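Local structure of prolyl 4-hydroxylase (Phytophthora capsici LT1534, 6IUQ) at residues 268-280 and 315-327. The protein probably catalyses the iron(II)- and 2-oxoglutarate-dependent 4-hydroxylation of proline residues in protein substrates. Sequence-based numbering, arbitrary orientation.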
loop_
_atom_site.group_PDB
_atom_site.type_symbol
_atom_site.label_atom_id
_atom_site.label_comp_id
_atom_site.label_asym_id
_atom_site.label_seq_id
_atom_site.Cartn_x
_atom_site.Cartn_y
_atom_site.Cartn_z
ATOM N N ARG A 268 -7.755 -8.153 -9.851
ATOM C CA ARG A 268 -8.710 -7.729 -8.820
ATOM C C ARG A 268 -10.080 -8.417 -8.966
ATOM O O ARG A 268 -10.845 -8.535 -7.994
ATOM C CB ARG A 268 -8.873 -6.198 -8.854
ATOM C CG ARG A 268 -7.554 -5.454 -8.659
ATOM C CD ARG A 268 -7.679 -3.950 -8.823
ATOM N NE ARG A 268 -8.000 -3.585 -10.189
ATOM C CZ ARG A 268 -8.199 -2.334 -10.604
ATOM N NH1 ARG A 268 -8.114 -1.311 -9.760
ATOM N NH2 ARG A 268 -8.497 -2.109 -11.867
ATOM N N LEU A 269 -10.375 -8.874 -10.180
ATOM C CA LEU A 269 -11.601 -9.604 -10.455
ATOM C C LEU A 269 -11.478 -11.058 -10.060
ATOM O O LEU A 269 -12.446 -11.797 -10.163
ATOM C CB LEU A 269 -11.957 -9.523 -11.941
ATOM C CG LEU A 269 -11.951 -8.116 -12.551
ATOM C CD1 LEU A 269 -12.034 -8.191 -14.060
ATOM C CD2 LEU A 269 -13.090 -7.278 -11.984
ATOM N N LEU A 270 -10.290 -11.476 -9.627
ATOM C CA LEU A 270 -10.042 -12.892 -9.403
ATOM C C LEU A 270 -9.490 -13.159 -8.031
ATOM O O LEU A 270 -9.447 -14.314 -7.600
ATOM C CB LEU A 270 -9.066 -13.438 -10.435
ATOM C CG LEU A 270 -9.363 -13.158 -11.904
ATOM C CD1 LEU A 270 -8.142 -13.533 -12.726
ATOM C CD2 LEU A 270 -10.571 -13.932 -12.359
ATOM N N SER A 271 -9.076 -12.097 -7.343
ATOM C CA SER A 271 -8.300 -12.248 -6.107
ATOM C C SER A 271 -9.090 -12.887 -4.971
ATOM O O SER A 271 -8.529 -13.649 -4.184
ATOM C CB SER A 271 -7.749 -10.893 -5.643
ATOM O OG SER A 271 -8.806 -10.020 -5.268
ATOM N N ARG A 272 -10.380 -12.579 -4.869
ATOM C CA ARG A 272 -11.151 -13.122 -3.753
ATOM C C ARG A 272 -11.299 -14.628 -3.926
ATOM O O ARG A 272 -11.229 -15.375 -2.951
ATOM C CB ARG A 272 -12.518 -12.444 -3.631
ATOM C CG ARG A 272 -13.282 -12.851 -2.372
ATOM C CD ARG A 272 -14.570 -12.062 -2.224
ATOM N NE ARG A 272 -14.336 -10.624 -2.080
ATOM C CZ ARG A 272 -14.161 -10.001 -0.920
ATOM N NH1 ARG A 272 -14.179 -10.685 0.230
ATOM N NH2 ARG A 272 -13.960 -8.688 -0.908
ATOM N N GLY A 273 -11.463 -15.075 -5.166
ATOM C CA GLY A 273 -11.445 -16.498 -5.485
ATOM C C GLY A 273 -10.089 -17.141 -5.264
ATOM O O GLY A 273 -9.968 -18.139 -4.570
ATOM N N VAL A 274 -9.039 -16.564 -5.834
ATOM C CA VAL A 274 -7.724 -17.172 -5.682
ATOM C C VAL A 274 -7.274 -17.153 -4.214
ATOM O O VAL A 274 -6.706 -18.119 -3.718
ATOM C CB VAL A 274 -6.684 -16.475 -6.574
ATOM C CG1 VAL A 274 -5.305 -17.056 -6.326
ATOM C CG2 VAL A 274 -7.073 -16.592 -8.042
ATOM N N TYR A 275 -7.566 -16.079 -3.495
ATOM C CA TYR A 275 -7.106 -15.975 -2.111
ATOM C C TYR A 275 -8.248 -16.065 -1.093
ATOM O O TYR A 275 -8.191 -15.438 -0.043
ATOM C CB TYR A 275 -6.342 -14.660 -1.919
ATOM C CG TYR A 275 -5.025 -14.627 -2.660
ATOM C CD1 TYR A 275 -4.978 -14.414 -4.030
ATOM C CD2 TYR A 275 -3.836 -14.829 -1.991
ATOM C CE1 TYR A 275 -3.772 -14.408 -4.716
ATOM C CE2 TYR A 275 -2.630 -14.813 -2.654
ATOM C CZ TYR A 275 -2.603 -14.602 -4.018
ATOM O OH TYR A 275 -1.405 -14.587 -4.673
ATOM N N GLU A 276 -9.275 -16.848 -1.403
ATOM C CA GLU A 276 -10.410 -17.032 -0.507
ATOM C C GLU A 276 -10.026 -17.278 0.948
ATOM O O GLU A 276 -10.587 -16.666 1.850
ATOM C CB GLU A 276 -11.273 -18.198 -0.993
ATOM C CG GLU A 276 -12.681 -18.186 -0.420
ATOM C CD GLU A 276 -13.448 -19.469 -0.716
ATOM O OE1 GLU A 276 -13.308 -20.037 -1.829
ATOM O OE2 GLU A 276 -14.182 -19.919 0.189
ATOM N N GLU A 277 -9.067 -18.161 1.183
ATOM C CA GLU A 277 -8.686 -18.510 2.545
ATOM C C GLU A 277 -8.170 -17.278 3.282
ATOM O O GLU A 277 -8.567 -17.013 4.427
ATOM C CB GLU A 277 -7.626 -19.617 2.557
ATOM C CG GLU A 277 -8.053 -20.927 1.894
ATOM C CD GLU A 277 -8.169 -20.814 0.369
ATOM O OE1 GLU A 277 -7.598 -19.866 -0.228
ATOM O OE2 GLU A 277 -8.856 -21.663 -0.235
ATOM N N GLU A 278 -7.296 -16.519 2.619
ATOM C CA GLU A 278 -6.746 -15.295 3.204
ATOM C C GLU A 278 -7.812 -14.216 3.452
ATOM O O GLU A 278 -7.857 -13.619 4.531
ATOM C CB GLU A 278 -5.636 -14.725 2.319
ATOM C CG GLU A 278 -4.327 -15.487 2.390
ATOM C CD GLU A 278 -4.284 -16.739 1.522
ATOM O OE1 GLU A 278 -5.117 -16.896 0.607
ATOM O OE2 GLU A 278 -3.394 -17.582 1.757
ATOM N N TYR A 279 -8.655 -13.953 2.463
ATOM C CA TYR A 279 -9.782 -13.043 2.650
ATOM C C TYR A 279 -10.686 -13.486 3.810
ATOM O O TYR A 279 -11.060 -12.680 4.667
ATOM C CB TYR A 279 -10.617 -12.956 1.381
ATOM C CG TYR A 279 -10.169 -11.970 0.318
ATOM C CD1 TYR A 279 -9.150 -12.285 -0.567
ATOM C CD2 TYR A 279 -10.823 -10.758 0.150
ATOM C CE1 TYR A 279 -8.764 -11.389 -1.585
ATOM C CE2 TYR A 279 -10.456 -9.862 -0.858
ATOM C CZ TYR A 279 -9.421 -10.189 -1.721
ATOM O OH TYR A 279 -9.049 -9.315 -2.715
ATOM N N TYR A 280 -11.036 -14.766 3.836
ATOM C CA TYR A 280 -11.910 -15.284 4.885
ATOM C C TYR A 280 -11.258 -15.173 6.268
ATOM O O TYR A 280 -11.895 -14.721 7.231
ATOM C CB TYR A 280 -12.308 -16.738 4.589
ATOM C CG TYR A 280 -13.329 -17.310 5.560
ATOM C CD1 TYR A 280 -14.687 -17.097 5.374
ATOM C CD2 TYR A 280 -12.928 -18.071 6.663
ATOM C CE1 TYR A 280 -15.631 -17.621 6.254
ATOM C CE2 TYR A 280 -13.861 -18.602 7.547
ATOM C CZ TYR A 280 -15.211 -18.367 7.334
ATOM O OH TYR A 280 -16.136 -18.867 8.210
ATOM N N LEU A 315 -15.467 -19.349 -15.120
ATOM C CA LEU A 315 -14.683 -18.522 -14.210
ATOM C C LEU A 315 -14.096 -19.359 -13.062
ATOM O O LEU A 315 -12.912 -19.234 -12.748
ATOM C CB LEU A 315 -15.537 -17.374 -13.666
ATOM C CG LEU A 315 -14.850 -16.404 -12.714
ATOM C CD1 LEU A 315 -13.607 -15.748 -13.355
ATOM C CD2 LEU A 315 -15.856 -15.353 -12.278
ATOM N N TYR A 316 -14.911 -20.234 -12.471
ATOM C CA TYR A 316 -14.460 -21.093 -11.376
ATOM C C TYR A 316 -13.333 -22.043 -11.774
ATOM O O TYR A 316 -12.364 -22.173 -11.033
ATOM C CB TYR A 316 -15.628 -21.913 -10.825
ATOM C CG TYR A 316 -15.304 -22.713 -9.581
ATOM C CD1 TYR A 316 -15.003 -22.077 -8.382
ATOM C CD2 TYR A 316 -15.332 -24.109 -9.595
ATOM C CE1 TYR A 316 -14.722 -22.817 -7.219
ATOM C CE2 TYR A 316 -15.053 -24.857 -8.448
ATOM C CZ TYR A 316 -14.750 -24.205 -7.262
ATOM O OH TYR A 316 -14.476 -24.935 -6.124
ATOM N N GLY A 317 -13.464 -22.726 -12.910
ATOM C CA GLY A 317 -12.390 -23.584 -13.402
ATOM C C GLY A 317 -11.093 -22.796 -13.592
ATOM O O GLY A 317 -9.999 -23.272 -13.290
ATOM N N PHE A 318 -11.223 -21.563 -14.071
ATOM C CA PHE A 318 -10.068 -20.705 -14.274
ATOM C C PHE A 318 -9.435 -20.363 -12.930
ATOM O O PHE A 318 -8.231 -20.510 -12.774
ATOM C CB PHE A 318 -10.477 -19.442 -15.037
ATOM C CG PHE A 318 -9.334 -18.501 -15.320
ATOM C CD1 PHE A 318 -8.181 -18.958 -15.947
ATOM C CD2 PHE A 318 -9.421 -17.159 -14.971
ATOM C CE1 PHE A 318 -7.126 -18.096 -16.200
ATOM C CE2 PHE A 318 -8.373 -16.288 -15.230
ATOM C CZ PHE A 318 -7.225 -16.758 -15.841
ATOM N N ILE A 319 -10.252 -19.936 -11.963
ATOM C CA ILE A 319 -9.784 -19.616 -10.610
ATOM C C ILE A 319 -9.038 -20.791 -9.981
ATOM O O ILE A 319 -7.987 -20.610 -9.361
ATOM C CB ILE A 319 -10.959 -19.234 -9.658
ATOM C CG1 ILE A 319 -11.732 -17.987 -10.132
ATOM C CG2 ILE A 319 -10.460 -19.020 -8.260
ATOM C CD1 ILE A 319 -11.027 -16.728 -9.972
ATOM N N GLN A 320 -9.594 -21.992 -10.129
ATOM C CA GLN A 320 -8.998 -23.205 -9.554
ATOM C C GLN A 320 -7.636 -23.535 -10.174
ATOM O O GLN A 320 -6.740 -24.005 -9.482
ATOM C CB GLN A 320 -9.935 -24.420 -9.718
ATOM C CG GLN A 320 -11.139 -24.450 -8.769
ATOM C CD GLN A 320 -10.826 -25.060 -7.402
ATOM O OE1 GLN A 320 -9.745 -24.860 -6.847
ATOM N NE2 GLN A 320 -11.782 -25.816 -6.857
ATOM N N ARG A 321 -7.487 -23.310 -11.477
ATOM C CA ARG A 321 -6.183 -23.467 -12.129
ATOM C C ARG A 321 -5.181 -22.459 -11.592
ATOM O O ARG A 321 -4.016 -22.785 -11.391
ATOM C CB ARG A 321 -6.302 -23.323 -13.648
ATOM C CG ARG A 321 -7.030 -24.485 -14.285
ATOM C CD ARG A 321 -6.562 -24.717 -15.693
ATOM N NE ARG A 321 -7.250 -25.858 -16.283
ATOM C CZ ARG A 321 -6.766 -27.094 -16.305
ATOM N NH1 ARG A 321 -5.579 -27.361 -15.770
ATOM N NH2 ARG A 321 -7.475 -28.062 -16.863
ATOM N N LEU A 322 -5.631 -21.235 -11.343
ATOM C CA LEU A 322 -4.742 -20.245 -10.741
ATOM C C LEU A 322 -4.375 -20.658 -9.338
ATOM O O LEU A 322 -3.234 -20.485 -8.920
ATOM C CB LEU A 322 -5.379 -18.855 -10.741
ATOM C CG LEU A 322 -5.713 -18.332 -12.141
ATOM C CD1 LEU A 322 -6.353 -16.969 -12.052
ATOM C CD2 LEU A 322 -4.465 -18.285 -13.005
ATOM N N ARG A 323 -5.329 -21.212 -8.599
ATOM C CA ARG A 323 -5.040 -21.650 -7.239
ATOM C C ARG A 323 -4.026 -22.791 -7.260
ATOM O O ARG A 323 -3.160 -22.875 -6.397
ATOM C CB ARG A 323 -6.321 -22.065 -6.521
ATOM C CG ARG A 323 -7.193 -20.875 -6.171
ATOM C CD ARG A 323 -8.540 -21.310 -5.661
ATOM N NE ARG A 323 -8.363 -22.257 -4.576
ATOM C CZ ARG A 323 -8.224 -21.930 -3.296
ATOM N NH1 ARG A 323 -8.258 -20.655 -2.910
ATOM N NH2 ARG A 323 -8.061 -22.887 -2.396
ATOM N N ASP A 324 -4.113 -23.648 -8.273
ATOM C CA ASP A 324 -3.131 -24.718 -8.463
ATOM C C ASP A 324 -1.707 -24.193 -8.750
ATOM O O ASP A 324 -0.722 -24.738 -8.257
ATOM C CB ASP A 324 -3.584 -25.633 -9.594
ATOM C CG ASP A 324 -4.645 -26.630 -9.149
ATOM O OD1 ASP A 324 -4.560 -27.099 -7.993
ATOM O OD2 ASP A 324 -5.563 -26.935 -9.954
ATOM N N VAL A 325 -1.604 -23.143 -9.556
ATOM C CA VAL A 325 -0.321 -22.499 -9.816
ATOM C C VAL A 325 0.276 -21.946 -8.524
ATOM O O VAL A 325 1.470 -22.082 -8.254
ATOM C CB VAL A 325 -0.464 -21.352 -10.823
ATOM C CG1 VAL A 325 0.839 -20.590 -10.926
ATOM C CG2 VAL A 325 -0.902 -21.885 -12.189
ATOM N N ARG A 326 -0.579 -21.325 -7.726
ATOM C CA ARG A 326 -0.184 -20.785 -6.441
ATOM C C ARG A 326 0.362 -21.870 -5.508
ATOM O O ARG A 326 1.403 -21.692 -4.871
ATOM C CB ARG A 326 -1.378 -20.081 -5.799
ATOM C CG ARG A 326 -0.986 -18.974 -4.869
ATOM C CD ARG A 326 -2.179 -18.456 -4.100
ATOM N NE ARG A 326 -1.778 -18.221 -2.718
ATOM C CZ ARG A 326 -2.621 -18.108 -1.704
ATOM N NH1 ARG A 326 -3.930 -18.202 -1.916
ATOM N NH2 ARG A 326 -2.144 -17.907 -0.484
ATOM N N ALA A 327 -0.357 -22.990 -5.425
ATOM C CA ALA A 327 0.053 -24.113 -4.590
ATOM C C ALA A 327 1.381 -24.720 -5.055
ATOM O O ALA A 327 2.115 -25.273 -4.245
ATOM C CB ALA A 327 -1.026 -25.172 -4.573
#
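The guanidinium of R326 lies over one face of the Y275 ring, the two planes 19° apart and CE2 of Y275 3.4 Å from CZ of R326. CD of R326 adds a CH-pi contact to the same ring. At its edge the guanidinium grips E278 end-on: R326 NH2 reaches E278 OE2 at 2.6 Å, with the oxygen in the guanidinium plane but met from above the carboxylate plane, while NH1 bonds OE1 at 3.1 Å. R326 NH1 also bonds V274 O weakly; stack and two-nitrogen grip together restrict how the guanidinium can turn. R323 grips E277 end-on from the opposite direction, the flat groups tilted 38°: NH1 bonds the syn lone pair of OE1 at 2.9 Å, nearly straight at 168°, while NH2 meets OE2 from above the carboxylate plane. At the same guanidinium's edge NH1 bonds G273 O weakly. L322 CD1 lies over one face of F318, which L270 CD1 approaches obliquely (3.7 Å to CE2); L270 CD2 meets L315 and I319. R323 is a knob among G273, V274, E276 and E277, V274 one among I319, L322, R323 and R326. Segment 315-327 lies roughly perpendicular to helix 276-280 and packs against helix 271-274, beside the double-stranded beta-helix core; F318 and L322 also pack on helix 254-262, while Y275 bonds L192 N through its hydroxyl and touches L214 of strand 214-217.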